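Local coordinates for PAC2 family protein (Mycobacterium tuberculosis, PDB 2WAM) that is of unknown function but belongs to the PAC2 family and represents a duplicated gene family in Actinobacteria, at residues 211-216 with 333-338. Sequence-based numbering, arbitrary orientation.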
# COMPACT_ATOMS: atom_id res chain seq x y z
N SER A 211 24.40 -38.58 7.42
CA SER A 211 23.52 -38.74 8.57
C SER A 211 23.08 -37.36 9.00
O SER A 211 23.17 -36.42 8.21
CB SER A 211 24.23 -39.46 9.70
OG SER A 211 24.44 -40.82 9.35
N GLU A 212 22.63 -37.20 10.23
CA GLU A 212 22.13 -35.89 10.65
C GLU A 212 23.20 -34.78 10.62
O GLU A 212 24.28 -34.93 11.18
CB GLU A 212 21.47 -35.96 12.03
CG GLU A 212 20.52 -34.81 12.31
CD GLU A 212 19.73 -35.02 13.58
OE1 GLU A 212 20.36 -35.16 14.65
OE2 GLU A 212 18.48 -35.05 13.52
N ILE A 213 22.88 -33.68 9.96
CA ILE A 213 23.75 -32.50 9.90
C ILE A 213 22.96 -31.19 9.92
O ILE A 213 21.78 -31.15 9.57
CB ILE A 213 24.65 -32.49 8.65
CG1 ILE A 213 23.80 -32.57 7.39
CG2 ILE A 213 25.64 -33.64 8.69
CD1 ILE A 213 24.61 -32.50 6.12
N GLN A 214 23.63 -30.12 10.35
CA GLN A 214 23.09 -28.77 10.32
C GLN A 214 23.87 -28.00 9.28
O GLN A 214 25.09 -27.86 9.39
CB GLN A 214 23.27 -28.09 11.68
CG GLN A 214 22.80 -28.88 12.89
CD GLN A 214 21.40 -28.50 13.33
OE1 GLN A 214 20.43 -29.19 13.01
NE2 GLN A 214 21.28 -27.39 14.06
N VAL A 215 23.20 -27.52 8.25
CA VAL A 215 23.87 -26.71 7.24
C VAL A 215 23.21 -25.35 7.12
O VAL A 215 22.01 -25.23 7.36
CB VAL A 215 23.86 -27.41 5.87
CG1 VAL A 215 24.63 -28.71 5.95
CG2 VAL A 215 22.44 -27.66 5.40
N PRO A 216 23.98 -24.31 6.78
CA PRO A 216 23.36 -23.02 6.48
C PRO A 216 22.27 -23.19 5.44
O PRO A 216 22.46 -23.90 4.45
CB PRO A 216 24.54 -22.19 5.91
CG PRO A 216 25.64 -23.19 5.68
CD PRO A 216 25.45 -24.21 6.74
N ALA A 333 30.93 -34.74 6.69
CA ALA A 333 31.60 -33.61 7.32
C ALA A 333 32.23 -32.74 6.25
O ALA A 333 32.36 -31.53 6.42
CB ALA A 333 32.65 -34.09 8.31
N GLU A 334 32.64 -33.36 5.14
CA GLU A 334 33.11 -32.61 3.97
C GLU A 334 31.98 -31.74 3.44
O GLU A 334 32.16 -30.54 3.21
CB GLU A 334 33.61 -33.54 2.87
CG GLU A 334 35.13 -33.65 2.77
CD GLU A 334 35.59 -34.50 1.58
OE1 GLU A 334 35.32 -34.12 0.42
OE2 GLU A 334 36.22 -35.56 1.82
N PHE A 335 30.82 -32.34 3.24
CA PHE A 335 29.65 -31.61 2.79
C PHE A 335 29.39 -30.37 3.66
O PHE A 335 29.15 -29.28 3.14
CB PHE A 335 28.43 -32.54 2.77
CG PHE A 335 27.25 -31.99 2.01
CD1 PHE A 335 27.12 -32.22 0.65
CD2 PHE A 335 26.27 -31.27 2.67
CE1 PHE A 335 26.04 -31.73 -0.05
CE2 PHE A 335 25.17 -30.77 1.97
CZ PHE A 335 25.06 -31.00 0.61
N GLU A 336 29.47 -30.53 4.98
CA GLU A 336 29.25 -29.43 5.93
C GLU A 336 30.32 -28.34 5.86
O GLU A 336 30.00 -27.15 5.78
CB GLU A 336 29.21 -29.95 7.37
CG GLU A 336 27.84 -30.31 7.90
CD GLU A 336 27.89 -30.73 9.37
OE1 GLU A 336 28.98 -31.16 9.83
OE2 GLU A 336 26.86 -30.64 10.06
N ARG A 337 31.58 -28.75 5.90
CA ARG A 337 32.70 -27.81 5.95
C ARG A 337 32.80 -26.98 4.67
O ARG A 337 33.11 -25.79 4.72
CB ARG A 337 34.01 -28.57 6.19
CG ARG A 337 35.26 -27.70 6.16
CD ARG A 337 36.48 -28.49 6.59
NE ARG A 337 37.72 -27.76 6.33
CZ ARG A 337 38.91 -28.11 6.81
NH1 ARG A 337 39.03 -29.18 7.59
NH2 ARG A 337 39.98 -27.39 6.52
N PHE A 338 32.53 -27.63 3.54
CA PHE A 338 32.63 -27.01 2.22
C PHE A 338 31.43 -26.13 1.88
O PHE A 338 31.60 -25.04 1.35
CB PHE A 338 32.79 -28.08 1.14
CG PHE A 338 34.20 -28.54 0.93
CD1 PHE A 338 34.55 -29.87 1.12
CD2 PHE A 338 35.19 -27.64 0.54
CE1 PHE A 338 35.85 -30.30 0.92
CE2 PHE A 338 36.48 -28.06 0.33
CZ PHE A 338 36.82 -29.39 0.53
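Glu336 reaches out from helix 333-338 and bonds the backbone of strand 213-216, a side-chain-to-main-chain link between a C-terminal helix and a strand that joins a beta ladder across a subunit interface. Its OE2 accepts the amide hydrogen of Gln214. The bond is long, with 3.3 Å from Gln214 N to Glu336 OE2 and an N-H...O angle of 143°. The donor lies nearly in line with the C-O bond of the carboxylate. Beyond CG the glutamate chain is extended (chi2 -176°), which carries the carboxylate out to the strand. There the Glu336 side chain runs alongside that of Ile213, the two pointing in opposite directions. Glu336 CD lies 3.7 Å from Ile213 CG2. Further along the strand, Val215 CG1 packs on Glu336 CG at 4.1 Å.

Phe335 adds an aromatic side to the apolar packing. Its CD2 meets Ile213 CD1 at 4.0 Å, an oblique approach to the ring, while Val215 CG1 stands at the ring edge. The axes of the strand and helix segments pass 8.6 Å apart at 24°, so the two elements run roughly alongside each other.

Phe335 also touches Val181 of the central sheet, and Val215 touches Leu339 on the next helical turn. Residues 213-216 pair antiparallel with a strand of the second subunit. There the side-chain oxygen OE1 of Gln214 is hydrogen-bonded to OG1 of Thr117 of that subunit.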